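Local coordinates for protein esterase (Capnocytophaga ochracea, PDB 4W9R) that is of unknown function but belongs to the putative esterase family of the alpha/beta-hydrolase clan and may therefore act on ester bonds, at residues V51-Y56 and G224-L229; L128-M133 and I144-P149; N148-P153 and Y186-Q191; F172-T177 and H208-K213. One frame throughout, in Å; residues are numbered along the deposited sequence.

Contact 1 of 4, residues V51-Y56 and G224-L229; sequences VSMVRY and GIAQAL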
loop_
_atom_site.group_PDB
_atom_site.type_symbol
_atom_site.label_atom_id
_atom_site.label_comp_id
_atom_site.label_asym_id
_atom_site.label_seq_id
_atom_site.Cartn_x
_atom_site.Cartn_y
_atom_site.Cartn_z
ATOM N N VAL B 51 4.175 7.845 -2.903
ATOM C CA VAL B 51 5.585 7.890 -3.273
ATOM C C VAL B 51 6.254 6.526 -3.105
ATOM O O VAL B 51 7.008 6.088 -3.972
ATOM C CB VAL B 51 6.352 8.941 -2.444
ATOM C CG1 VAL B 51 7.847 8.850 -2.708
ATOM C CG2 VAL B 51 5.841 10.336 -2.763
ATOM N N SER B 52 5.970 5.847 -2.000
ATOM C CA SER B 52 6.591 4.554 -1.741
ATOM C C SER B 52 6.135 3.498 -2.747
ATOM O O SER B 52 6.910 2.619 -3.124
ATOM C CB SER B 52 6.289 4.082 -0.318
ATOM O OG SER B 52 4.915 3.776 -0.165
HETATM N N MSE B 53 4.881 3.584 -3.181
HETATM C CA MSE B 53 4.339 2.589 -4.100
HETATM C C MSE B 53 4.771 2.814 -5.552
HETATM O O MSE B 53 4.885 1.855 -6.314
HETATM C CB MSE B 53 2.810 2.546 -4.002
HETATM C CG MSE B 53 2.300 1.942 -2.693
HETATM SE SE MSE B 53 0.361 1.710 -2.610
HETATM C CE MSE B 53 0.137 1.582 -0.677
ATOM N N VAL B 54 5.024 4.061 -5.942
ATOM C CA VAL B 54 5.492 4.312 -7.306
ATOM C C VAL B 54 6.969 3.943 -7.428
ATOM O O VAL B 54 7.436 3.574 -8.505
ATOM C CB VAL B 54 5.279 5.784 -7.753
ATOM C CG1 VAL B 54 3.798 6.141 -7.730
ATOM C CG2 VAL B 54 6.081 6.746 -6.896
ATOM N N ARG B 55 7.698 4.027 -6.319
ATOM C CA ARG B 55 9.084 3.571 -6.281
ATOM C C ARG B 55 9.124 2.050 -6.301
ATOM O O ARG B 55 9.986 1.443 -6.935
ATOM C CB ARG B 55 9.799 4.103 -5.040
ATOM C CG ARG B 55 9.998 5.604 -5.034
ATOM C CD ARG B 55 10.598 6.079 -3.719
ATOM N NE ARG B 55 11.823 5.358 -3.384
ATOM C CZ ARG B 55 13.033 5.703 -3.813
ATOM N NH1 ARG B 55 13.184 6.761 -4.598
ATOM N NH2 ARG B 55 14.091 4.988 -3.457
ATOM N N TYR B 56 8.174 1.450 -5.593
ATOM C CA TYR B 56 8.017 0.004 -5.533
ATOM C C TYR B 56 7.794 -0.579 -6.925
ATOM O O TYR B 56 8.519 -1.475 -7.357
ATOM C CB TYR B 56 6.853 -0.339 -4.600
ATOM C CG TYR B 56 6.441 -1.793 -4.552
ATOM C CD1 TYR B 56 7.044 -2.679 -3.667
ATOM C CD2 TYR B 56 5.417 -2.270 -5.360
ATOM C CE1 TYR B 56 6.652 -4.003 -3.607
ATOM C CE2 TYR B 56 5.022 -3.591 -5.310
ATOM C CZ TYR B 56 5.641 -4.452 -4.432
ATOM O OH TYR B 56 5.244 -5.767 -4.383
ATOM N N GLY B 224 -6.532 0.905 -2.788
ATOM C CA GLY B 224 -6.998 1.648 -3.943
ATOM C C GLY B 224 -5.849 2.226 -4.746
ATOM O O GLY B 224 -5.846 2.160 -5.975
ATOM N N ILE B 225 -4.871 2.791 -4.045
ATOM C CA ILE B 225 -3.680 3.336 -4.687
ATOM C C ILE B 225 -2.905 2.242 -5.409
ATOM O O ILE B 225 -2.477 2.419 -6.549
ATOM C CB ILE B 225 -2.751 4.019 -3.668
ATOM C CG1 ILE B 225 -3.492 5.142 -2.943
ATOM C CG2 ILE B 225 -1.505 4.560 -4.353
ATOM C CD1 ILE B 225 -2.679 5.807 -1.857
ATOM N N ALA B 226 -2.736 1.107 -4.736
ATOM C CA ALA B 226 -1.999 -0.019 -5.296
ATOM C C ALA B 226 -2.646 -0.522 -6.583
ATOM O O ALA B 226 -1.964 -0.757 -7.580
ATOM C CB ALA B 226 -1.903 -1.143 -4.279
ATOM N N GLN B 227 -3.966 -0.674 -6.556
ATOM C CA GLN B 227 -4.706 -1.143 -7.720
ATOM C C GLN B 227 -4.685 -0.126 -8.856
ATOM O O GLN B 227 -4.454 -0.484 -10.010
ATOM C CB GLN B 227 -6.151 -1.467 -7.340
ATOM C CG GLN B 227 -6.299 -2.696 -6.460
ATOM C CD GLN B 227 -7.748 -3.053 -6.196
ATOM O OE1 GLN B 227 -8.664 -2.415 -6.718
ATOM N NE2 GLN B 227 -7.962 -4.080 -5.384
ATOM N N ALA B 228 -4.926 1.139 -8.521
ATOM C CA ALA B 228 -5.015 2.197 -9.523
ATOM C C ALA B 228 -3.713 2.345 -10.302
ATOM O O ALA B 228 -3.719 2.392 -11.531
ATOM C CB ALA B 228 -5.391 3.515 -8.868
ATOM N N LEU B 229 -2.598 2.410 -9.581
ATOM C CA LEU B 229 -1.284 2.509 -10.209
ATOM C C LEU B 229 -0.974 1.277 -11.050
ATOM O O LEU B 229 -0.368 1.379 -12.116
ATOM C CB LEU B 229 -0.197 2.699 -9.152
ATOM C CG LEU B 229 -0.228 4.003 -8.358
ATOM C CD1 LEU B 229 0.830 3.976 -7.271
ATOM C CD2 LEU B 229 -0.028 5.196 -9.281
#

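Contact 2 of 4, residues L128-M133 and I144-P149; sequences LANYYM and IVSLNP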
loop_
_atom_site.group_PDB
_atom_site.type_symbol
_atom_site.label_atom_id
_atom_site.label_comp_id
_atom_site.label_asym_id
_atom_site.label_seq_id
_atom_site.Cartn_x
_atom_site.Cartn_y
_atom_site.Cartn_z
ATOM N N LEU B 128 -13.945 16.222 -5.308
ATOM C CA LEU B 128 -13.563 17.440 -6.015
ATOM C C LEU B 128 -12.761 17.120 -7.272
ATOM O O LEU B 128 -12.892 17.794 -8.294
ATOM C CB LEU B 128 -12.754 18.357 -5.096
ATOM C CG LEU B 128 -12.130 19.601 -5.735
ATOM C CD1 LEU B 128 -13.210 20.557 -6.203
ATOM C CD2 LEU B 128 -11.182 20.291 -4.767
ATOM N N ALA B 129 -11.940 16.077 -7.191
ATOM C CA ALA B 129 -11.068 15.691 -8.292
ATOM C C ALA B 129 -11.855 15.232 -9.517
ATOM O O ALA B 129 -11.351 15.285 -10.639
ATOM C CB ALA B 129 -10.111 14.597 -7.843
ATOM N N ASN B 130 -13.088 14.780 -9.301
ATOM C CA ASN B 130 -13.940 14.336 -10.399
ATOM C C ASN B 130 -14.215 15.444 -11.405
ATOM O O ASN B 130 -14.367 15.191 -12.600
ATOM C CB ASN B 130 -15.271 13.802 -9.866
ATOM C CG ASN B 130 -15.115 12.520 -9.076
ATOM O OD1 ASN B 130 -14.213 11.724 -9.333
ATOM N ND2 ASN B 130 -16.002 12.311 -8.109
ATOM N N TYR B 131 -14.263 16.679 -10.915
ATOM C CA TYR B 131 -14.691 17.812 -11.726
ATOM C C TYR B 131 -13.667 18.233 -12.775
ATOM O O TYR B 131 -13.948 19.091 -13.611
ATOM C CB TYR B 131 -15.042 18.991 -10.819
ATOM C CG TYR B 131 -16.383 18.817 -10.144
ATOM C CD1 TYR B 131 -16.510 18.043 -8.999
ATOM C CD2 TYR B 131 -17.525 19.408 -10.666
ATOM C CE1 TYR B 131 -17.736 17.872 -8.384
ATOM C CE2 TYR B 131 -18.755 19.245 -10.058
ATOM C CZ TYR B 131 -18.856 18.475 -8.919
ATOM O OH TYR B 131 -20.080 18.311 -8.315
ATOM N N TYR B 132 -12.483 17.630 -12.738
ATOM C CA TYR B 132 -11.488 17.877 -13.774
ATOM C C TYR B 132 -11.900 17.224 -15.096
ATOM O O TYR B 132 -11.361 17.551 -16.153
ATOM C CB TYR B 132 -10.112 17.381 -13.327
ATOM C CG TYR B 132 -9.519 18.222 -12.222
ATOM C CD1 TYR B 132 -9.078 19.513 -12.474
ATOM C CD2 TYR B 132 -9.407 17.733 -10.927
ATOM C CE1 TYR B 132 -8.541 20.294 -11.470
ATOM C CE2 TYR B 132 -8.868 18.509 -9.915
ATOM C CZ TYR B 132 -8.437 19.790 -10.195
ATOM O OH TYR B 132 -7.902 20.574 -9.200
HETATM N N MSE B 133 -12.864 16.310 -15.026
HETATM C CA MSE B 133 -13.450 15.699 -16.216
HETATM C C MSE B 133 -14.289 16.694 -17.013
HETATM O O MSE B 133 -14.500 16.523 -18.213
HETATM C CB MSE B 133 -14.324 14.503 -15.833
HETATM C CG MSE B 133 -13.569 13.226 -15.538
HETATM SE SE MSE B 133 -14.759 11.875 -14.787
HETATM C CE MSE B 133 -16.272 12.126 -15.981
ATOM N N ILE B 144 -7.453 10.051 -12.998
ATOM C CA ILE B 144 -8.155 10.517 -11.812
ATOM C C ILE B 144 -8.427 9.357 -10.863
ATOM O O ILE B 144 -9.114 8.397 -11.218
ATOM C CB ILE B 144 -9.482 11.208 -12.173
ATOM C CG1 ILE B 144 -9.226 12.398 -13.099
ATOM C CG2 ILE B 144 -10.210 11.656 -10.914
ATOM C CD1 ILE B 144 -10.478 13.128 -13.523
ATOM N N VAL B 145 -7.866 9.440 -9.663
ATOM C CA VAL B 145 -8.087 8.419 -8.651
ATOM C C VAL B 145 -8.844 9.006 -7.468
ATOM O O VAL B 145 -8.309 9.824 -6.717
ATOM C CB VAL B 145 -6.760 7.808 -8.165
ATOM C CG1 VAL B 145 -7.022 6.729 -7.132
ATOM C CG2 VAL B 145 -5.978 7.244 -9.342
ATOM N N SER B 146 -10.091 8.580 -7.305
ATOM C CA SER B 146 -10.943 9.079 -6.234
ATOM C C SER B 146 -11.117 8.015 -5.157
ATOM O O SER B 146 -11.781 7.002 -5.374
ATOM C CB SER B 146 -12.301 9.507 -6.796
ATOM O OG SER B 146 -13.140 10.026 -5.781
ATOM N N LEU B 147 -10.527 8.254 -3.991
ATOM C CA LEU B 147 -10.523 7.264 -2.920
ATOM C C LEU B 147 -11.447 7.663 -1.781
ATOM O O LEU B 147 -11.227 8.680 -1.132
ATOM C CB LEU B 147 -9.103 7.067 -2.393
ATOM C CG LEU B 147 -8.064 6.678 -3.442
ATOM C CD1 LEU B 147 -6.678 6.698 -2.830
ATOM C CD2 LEU B 147 -8.382 5.308 -4.023
ATOM N N ASN B 148 -12.469 6.849 -1.535
ATOM C CA ASN B 148 -13.472 7.144 -0.516
ATOM C C ASN B 148 -14.023 8.566 -0.637
ATOM O O ASN B 148 -13.903 9.361 0.291
ATOM C CB ASN B 148 -12.886 6.931 0.883
ATOM C CG ASN B 148 -13.921 7.098 1.981
ATOM O OD1 ASN B 148 -15.028 6.568 1.893
ATOM N ND2 ASN B 148 -13.574 7.865 3.008
ATOM N N PRO B 149 -14.617 8.900 -1.789
ATOM C CA PRO B 149 -15.089 10.278 -1.928
ATOM C C PRO B 149 -16.334 10.546 -1.096
ATOM O O PRO B 149 -17.123 9.629 -0.871
ATOM C CB PRO B 149 -15.405 10.386 -3.419
ATOM C CG PRO B 149 -15.820 9.005 -3.793
ATOM C CD PRO B 149 -14.958 8.080 -2.967
HETATM O O HOH W 1 -15.846 9.971 -6.922
#

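Contact 3 of 4, residues N148-P153 and Y186-Q191; sequences NPVALP and YDKAIQ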
loop_
_atom_site.group_PDB
_atom_site.type_symbol
_atom_site.label_atom_id
_atom_site.label_comp_id
_atom_site.label_asym_id
_atom_site.label_seq_id
_atom_site.Cartn_x
_atom_site.Cartn_y
_atom_site.Cartn_z
ATOM N N ASN B 148 -12.469 6.849 -1.535
ATOM C CA ASN B 148 -13.472 7.144 -0.516
ATOM C C ASN B 148 -14.023 8.566 -0.637
ATOM O O ASN B 148 -13.903 9.361 0.291
ATOM C CB ASN B 148 -12.886 6.931 0.883
ATOM C CG ASN B 148 -13.921 7.098 1.981
ATOM O OD1 ASN B 148 -15.028 6.568 1.893
ATOM N ND2 ASN B 148 -13.574 7.865 3.008
ATOM N N PRO B 149 -14.617 8.900 -1.789
ATOM C CA PRO B 149 -15.089 10.278 -1.928
ATOM C C PRO B 149 -16.334 10.546 -1.096
ATOM O O PRO B 149 -17.123 9.629 -0.871
ATOM C CB PRO B 149 -15.405 10.386 -3.419
ATOM C CG PRO B 149 -15.820 9.005 -3.793
ATOM C CD PRO B 149 -14.958 8.080 -2.967
ATOM N N VAL B 150 -16.498 11.782 -0.636
ATOM C CA VAL B 150 -17.778 12.200 -0.090
ATOM C C VAL B 150 -18.526 12.851 -1.238
ATOM O O VAL B 150 -18.189 13.960 -1.650
ATOM C CB VAL B 150 -17.612 13.193 1.073
ATOM C CG1 VAL B 150 -18.966 13.565 1.655
ATOM C CG2 VAL B 150 -16.696 12.613 2.143
ATOM N N ALA B 151 -19.557 12.180 -1.740
ATOM C CA ALA B 151 -20.116 12.590 -3.020
ATOM C C ALA B 151 -21.456 13.307 -2.937
ATOM O O ALA B 151 -22.062 13.425 -1.871
ATOM C CB ALA B 151 -20.247 11.373 -3.928
ATOM N N LEU B 152 -21.908 13.767 -4.099
ATOM C CA LEU B 152 -23.260 14.262 -4.288
ATOM C C LEU B 152 -23.955 13.373 -5.311
ATOM O O LEU B 152 -23.624 13.421 -6.495
ATOM C CB LEU B 152 -23.246 15.719 -4.754
ATOM C CG LEU B 152 -22.393 16.673 -3.917
ATOM C CD1 LEU B 152 -22.390 18.069 -4.518
ATOM C CD2 LEU B 152 -22.882 16.705 -2.476
ATOM N N PRO B 153 -24.915 12.556 -4.858
ATOM C CA PRO B 153 -25.622 11.628 -5.747
ATOM C C PRO B 153 -26.278 12.307 -6.950
ATOM O O PRO B 153 -26.297 11.722 -8.033
ATOM C CB PRO B 153 -26.677 11.010 -4.827
ATOM C CG PRO B 153 -26.046 11.052 -3.477
ATOM C CD PRO B 153 -25.263 12.337 -3.443
ATOM N N TYR B 186 -20.664 5.959 2.560
ATOM C CA TYR B 186 -20.633 4.816 1.654
ATOM C C TYR B 186 -21.862 4.759 0.750
ATOM O O TYR B 186 -21.743 4.531 -0.455
ATOM C CB TYR B 186 -20.512 3.520 2.455
ATOM C CG TYR B 186 -20.628 2.262 1.626
ATOM C CD1 TYR B 186 -19.560 1.807 0.864
ATOM C CD2 TYR B 186 -21.803 1.519 1.616
ATOM C CE1 TYR B 186 -19.661 0.655 0.112
ATOM C CE2 TYR B 186 -21.913 0.365 0.867
ATOM C CZ TYR B 186 -20.839 -0.064 0.117
ATOM O OH TYR B 186 -20.947 -1.215 -0.633
ATOM N N ASP B 187 -23.039 4.967 1.334
ATOM C CA ASP B 187 -24.281 4.914 0.573
ATOM C C ASP B 187 -24.331 6.001 -0.493
ATOM O O ASP B 187 -24.737 5.747 -1.626
ATOM C CB ASP B 187 -25.489 5.039 1.502
ATOM C CG ASP B 187 -25.724 3.787 2.323
ATOM O OD1 ASP B 187 -25.314 2.695 1.875
ATOM O OD2 ASP B 187 -26.324 3.895 3.414
ATOM N N LYS B 188 -23.912 7.208 -0.128
ATOM C CA LYS B 188 -23.894 8.321 -1.070
ATOM C C LYS B 188 -22.929 8.042 -2.218
ATOM O O LYS B 188 -23.181 8.427 -3.358
ATOM C CB LYS B 188 -23.520 9.625 -0.360
ATOM C CG LYS B 188 -24.578 10.116 0.618
ATOM C CD LYS B 188 -24.318 11.546 1.070
ATOM C CE LYS B 188 -22.992 11.670 1.802
ATOM N NZ LYS B 188 -22.741 13.068 2.252
ATOM N N ALA B 189 -21.831 7.360 -1.909
ATOM C CA ALA B 189 -20.838 7.005 -2.916
ATOM C C ALA B 189 -21.422 6.047 -3.951
ATOM O O ALA B 189 -21.217 6.218 -5.154
ATOM C CB ALA B 189 -19.613 6.390 -2.257
ATOM N N ILE B 190 -22.149 5.040 -3.476
ATOM C CA ILE B 190 -22.759 4.054 -4.361
ATOM C C ILE B 190 -23.846 4.682 -5.229
ATOM O O ILE B 190 -23.910 4.429 -6.432
ATOM C CB ILE B 190 -23.350 2.875 -3.562
ATOM C CG1 ILE B 190 -22.235 1.918 -3.138
ATOM C CG2 ILE B 190 -24.385 2.123 -4.385
ATOM C CD1 ILE B 190 -22.740 0.605 -2.600
ATOM N N GLN B 191 -24.691 5.506 -4.614
ATOM C CA GLN B 191 -25.743 6.209 -5.343
ATOM C C GLN B 191 -25.153 7.076 -6.450
ATOM O O GLN B 191 -25.673 7.115 -7.567
ATOM C CB GLN B 191 -26.576 7.072 -4.393
ATOM C CG GLN B 191 -27.355 6.290 -3.352
ATOM C CD GLN B 191 -28.070 7.196 -2.367
ATOM O OE1 GLN B 191 -28.536 8.278 -2.726
ATOM N NE2 GLN B 191 -28.154 6.760 -1.114
#

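Contact 4 of 4, residues F172-T177 and H208-K213; sequences FYYMAT and HFVDFK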
loop_
_atom_site.group_PDB
_atom_site.type_symbol
_atom_site.label_atom_id
_atom_site.label_comp_id
_atom_site.label_asym_id
_atom_site.label_seq_id
_atom_site.Cartn_x
_atom_site.Cartn_y
_atom_site.Cartn_z
ATOM N N PHE B 172 -8.050 7.629 -17.585
ATOM C CA PHE B 172 -8.106 6.543 -16.616
ATOM C C PHE B 172 -8.800 7.022 -15.349
ATOM O O PHE B 172 -8.290 7.896 -14.648
ATOM C CB PHE B 172 -6.704 6.024 -16.294
ATOM C CG PHE B 172 -6.691 4.888 -15.309
ATOM C CD1 PHE B 172 -6.813 3.577 -15.742
ATOM C CD2 PHE B 172 -6.555 5.129 -13.950
ATOM C CE1 PHE B 172 -6.803 2.529 -14.840
ATOM C CE2 PHE B 172 -6.544 4.084 -13.042
ATOM C CZ PHE B 172 -6.668 2.783 -13.489
ATOM N N TYR B 173 -9.965 6.452 -15.060
ATOM C CA TYR B 173 -10.711 6.833 -13.868
ATOM C C TYR B 173 -10.844 5.667 -12.898
ATOM O O TYR B 173 -11.272 4.578 -13.277
ATOM C CB TYR B 173 -12.096 7.363 -14.240
ATOM C CG TYR B 173 -12.908 7.808 -13.045
ATOM C CD1 TYR B 173 -12.695 9.052 -12.463
ATOM C CD2 TYR B 173 -13.880 6.984 -12.491
ATOM C CE1 TYR B 173 -13.429 9.463 -11.369
ATOM C CE2 TYR B 173 -14.620 7.387 -11.396
ATOM C CZ TYR B 173 -14.391 8.627 -10.839
ATOM O OH TYR B 173 -15.125 9.033 -9.748
ATOM N N TYR B 174 -10.480 5.911 -11.643
ATOM C CA TYR B 174 -10.574 4.893 -10.604
ATOM C C TYR B 174 -11.258 5.443 -9.361
ATOM O O TYR B 174 -10.810 6.431 -8.781
ATOM C CB TYR B 174 -9.185 4.361 -10.244
ATOM C CG TYR B 174 -9.193 3.273 -9.191
ATOM C CD1 TYR B 174 -9.082 3.580 -7.840
ATOM C CD2 TYR B 174 -9.310 1.940 -9.549
ATOM C CE1 TYR B 174 -9.090 2.587 -6.877
ATOM C CE2 TYR B 174 -9.316 0.940 -8.593
ATOM C CZ TYR B 174 -9.206 1.268 -7.261
ATOM O OH TYR B 174 -9.214 0.271 -6.312
HETATM N N MSE B 175 -12.342 4.795 -8.949
HETATM C CA MSE B 175 -13.034 5.177 -7.725
HETATM C C MSE B 175 -13.167 3.988 -6.780
HETATM O O MSE B 175 -13.536 2.891 -7.196
HETATM C CB MSE B 175 -14.411 5.756 -8.040
HETATM C CG MSE B 175 -15.283 5.965 -6.811
HETATM SE SE MSE B 175 -17.016 6.740 -7.244
HETATM C CE MSE B 175 -17.880 6.548 -5.507
ATOM N N ALA B 176 -12.861 4.214 -5.508
ATOM C CA ALA B 176 -12.967 3.165 -4.502
ATOM C C ALA B 176 -13.716 3.656 -3.269
ATOM O O ALA B 176 -13.615 4.825 -2.895
ATOM C CB ALA B 176 -11.584 2.660 -4.115
ATOM N N THR B 177 -14.472 2.758 -2.646
ATOM C CA THR B 177 -15.177 3.080 -1.412
ATOM C C THR B 177 -15.226 1.868 -0.481
ATOM O O THR B 177 -15.044 0.730 -0.916
ATOM C CB THR B 177 -16.609 3.580 -1.693
ATOM O OG1 THR B 177 -17.253 3.913 -0.456
ATOM C CG2 THR B 177 -17.417 2.513 -2.414
ATOM N N HIS B 208 -12.824 2.312 -13.778
ATOM C CA HIS B 208 -12.744 1.306 -12.725
ATOM C C HIS B 208 -13.401 1.781 -11.436
ATOM O O HIS B 208 -13.028 2.815 -10.883
ATOM C CB HIS B 208 -11.286 0.927 -12.450
ATOM C CG HIS B 208 -10.613 0.240 -13.597
ATOM N ND1 HIS B 208 -10.861 -1.075 -13.925
ATOM C CD2 HIS B 208 -9.698 0.686 -14.490
ATOM C CE1 HIS B 208 -10.128 -1.410 -14.973
ATOM N NE2 HIS B 208 -9.414 -0.359 -15.335
ATOM N N PHE B 209 -14.383 1.023 -10.963
ATOM C CA PHE B 209 -14.972 1.270 -9.654
ATOM C C PHE B 209 -14.874 0.029 -8.778
ATOM O O PHE B 209 -15.471 -1.004 -9.077
ATOM C CB PHE B 209 -16.432 1.703 -9.775
ATOM C CG PHE B 209 -17.172 1.685 -8.468
ATOM C CD1 PHE B 209 -16.831 2.563 -7.451
ATOM C CD2 PHE B 209 -18.206 0.787 -8.252
ATOM C CE1 PHE B 209 -17.508 2.547 -6.245
ATOM C CE2 PHE B 209 -18.890 0.768 -7.048
ATOM C CZ PHE B 209 -18.539 1.649 -6.044
ATOM N N VAL B 210 -14.120 0.139 -7.692
ATOM C CA VAL B 210 -13.923 -0.983 -6.789
ATOM C C VAL B 210 -14.612 -0.732 -5.454
ATOM O O VAL B 210 -14.291 0.219 -4.743
ATOM C CB VAL B 210 -12.428 -1.259 -6.550
ATOM C CG1 VAL B 210 -12.252 -2.430 -5.600
ATOM C CG2 VAL B 210 -11.729 -1.531 -7.869
ATOM N N ASP B 211 -15.567 -1.591 -5.124
ATOM C CA ASP B 211 -16.267 -1.501 -3.853
ATOM C C ASP B 211 -15.637 -2.454 -2.845
ATOM O O ASP B 211 -15.709 -3.673 -3.005
ATOM C CB ASP B 211 -17.755 -1.820 -4.038
ATOM C CG ASP B 211 -18.521 -1.828 -2.729
ATOM O OD1 ASP B 211 -18.068 -1.179 -1.764
ATOM O OD2 ASP B 211 -19.585 -2.479 -2.667
ATOM N N PHE B 212 -15.030 -1.901 -1.800
ATOM C CA PHE B 212 -14.432 -2.739 -0.771
ATOM C C PHE B 212 -15.461 -2.976 0.319
ATOM O O PHE B 212 -15.794 -2.069 1.080
ATOM C CB PHE B 212 -13.182 -2.083 -0.177
ATOM C CG PHE B 212 -12.049 -1.925 -1.151
ATOM C CD1 PHE B 212 -11.952 -0.796 -1.946
ATOM C CD2 PHE B 212 -11.069 -2.898 -1.257
ATOM C CE1 PHE B 212 -10.905 -0.645 -2.837
ATOM C CE2 PHE B 212 -10.020 -2.754 -2.145
ATOM C CZ PHE B 212 -9.937 -1.626 -2.936
ATOM N N LYS B 213 -15.940 -4.209 0.411
ATOM C CA LYS B 213 -17.007 -4.526 1.344
ATOM C C LYS B 213 -16.447 -5.319 2.514
ATOM O O LYS B 213 -15.707 -6.284 2.325
ATOM C CB LYS B 213 -18.124 -5.300 0.642
ATOM C CG LYS B 213 -19.418 -5.380 1.439
ATOM C CD LYS B 213 -20.551 -5.948 0.598
ATOM C CE LYS B 213 -20.832 -5.072 -0.613
ATOM N NZ LYS B 213 -21.942 -5.608 -1.449
#

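Contact 1 of 4, residues V51-Y56 and G224-L229
Helices 51-56 and 224-229 run in the same general direction, their axes inclined by 38° and 10.4 Å apart at closest approach, with the CA atoms of M53 and A226 separated by 7.0 Å. Much of this gap is bridged by M53, a selenomethionine whose chain is stretched out beyond CG (chi2 -174°) and carries its heavy atom across to the other helix. There SE rests 3.8 Å from I225 CG2 and 4.0 Å from A226 CB, so it touches two consecutive residues of the helix. The side chains of M53 and I225 meet at about a right angle; the methyl branch CG2 of I225, not its longer CG1 arm, receives the selenium. One turn further on, L229 reaches back with a single branch: CD1 lies 3.7 Å from V54 CG1 and 4.1 Å from M53 CB, on the root of the long side chain. The contact is wholly apolar and buried. I225 also packs on L147 of the central sheet, while M53 touches M53 of the second subunit and A226 touches L222 of that subunit, which places the pair between the sheet and the dimer interface. Two helices side by side on one face of a mostly parallel sheet, one after an early strand and the other after the last, are consistent with helices A and F of the alpha/beta-hydrolase fold.

Contact 2 of 4, residues L128-M133 and I144-P149
S146 OG is held by two partners: it accepts a hydrogen bond at 2.9 Å from a bridging water and also bonds G126 O. The same water takes a hydrogen bond from N130 ND2 at 2.6 Å, and so ties the segment 128-133, which ends in a 3-10 turn, to strand 144-147. The other end of the N130 amide is engaged as well, OD1 bonding Y173 OH on the adjoining strand while lying 3.9 Å from S146 CB. With both its oxygen and its nitrogen held, the amide is fixed in its rotation. Beside this polar patch, I144 fills the space under segment 128-133 with both branches. CG2 sits anti to the backbone N and approaches A129 CB at 4.3 Å, whereas CG1, extended to chi2 179°, delivers CD1 to M133 CG at 3.7 Å and to Y132 CB at 4.3 Å. Without the two branches of I144, as with an alanine here, a gap would probably open beneath A129, Y132 and M133. F159 of helix 156-165 packs on N130 and M133 as well. The chemistry is thus divided in two: aliphatic packing seats the segment on the strand, and the water on ND2 together with Y173 OH on OD1 sets the orientation of the N130 amide.

Contact 3 of 4, residues N148-P153 and Y186-Q191
In this alpha/beta-hydrolase fold, the chain that leaves the C-terminal end of strand 143-149 runs along helix 183-196, bringing A151 opposite A189 and P153 opposite Q191. N148 turns the corner with a left-handed backbone conformation (phi 49°), after which the loop follows the helix closely enough for the CA atoms of A151 and A189 to lie 5.6 Å apart. K188 reaches across to the loop, its chain bent at chi3 (-62°) and its far end beside V150. NZ ends 3.9 Å from V150 CG1, and the aliphatic part of the chain passes A151 O, with CD at 4.2 Å. The lysine therefore meets the loop by van der Waals contact, its ammonium group too far from A151 O for a hydrogen bond. A189 CB, on the more buried side, faces P149 O at 4.3 Å. Nearby, A189 and P149 both pack on M175 of strand 171-180, while F127 of helix 123-128 packs on P149 and A151. Toward the surface the ring of P153 closes the contact: its CG stands 3.9 Å from K188 O and 3.8 Å from the amide oxygen OE1 of Q191.

Contact 4 of 4, residues F172-T177 and H208-K213
A row of rings, F172, H208, Y174 and F212, runs along one face of the last two strands of the sheet, the parallel strands 171-180 and 205-213, joined by helix 183-196 in a beta-alpha-beta unit. At one end F172 CE1 comes to the edge of the H208 imidazole, 3.4 Å from CD2, with the ring planes at 46°; H208 NE2 turns to E206. Y174, its CG anti to the backbone N (chi1 -179°), brings CD2 against H208 CB and CE2 to 3.5 Å from V210 CG2, both oblique to the ring. Its hydroxyl goes on to Q227 of helix 217-232, and replacement by an alanine would probably leave Q227 OE1 without that partner and remove the ring's packing against V210 CG2. Five backbone hydrogen bonds join the strands in parallel register, from H208 N to Y173 O at 2.8 Å, through M175 and V210, to F212 N with T177 O; the bond from T177 N to V210 O is the longest, at 3.3 Å. On the opposite face the M175 and F209 side chains run alongside each other in the same direction. Selenium SE of M175 is 5.1 Å from the F209 ring centroid, an oblique Met-aromatic contact, and T177 CG2 also touches that ring. Here helix 183-196 covers the sheet through A189 on M175 and Y186 on T177. F212 finishes the row: V210 CG1 sits 3.5 Å above one face of its ring, toward the rim, while A176 CB meets the edge in the ring plane, 3.6 Å from CE1.

Contacts 2, 3 and 4 cluster around strands 143-149 and 171-180, their centres about 11 to 12 Å apart, while contact 1 lies about 15 Å from contact 4 and about 17 Å from contact 2 between centres. Strand 143-149 serves both contacts 2 and 3, which share N148 and P149. It pairs with strand 171-180 of contact 4 through S146 N to Y174 O and N148 N to A176 O, each 2.7 Å. Helix 217-232 joins contact 1 to the sheet: I225 CG1 packs on L147 CD1 at 3.5 Å, and Q227 OE1 probably bonds Y174 OH at 2.8 Å. On the face carrying M175 and T177, Y186 OH of contact 3 probably bonds D211 OD2 of contact 4.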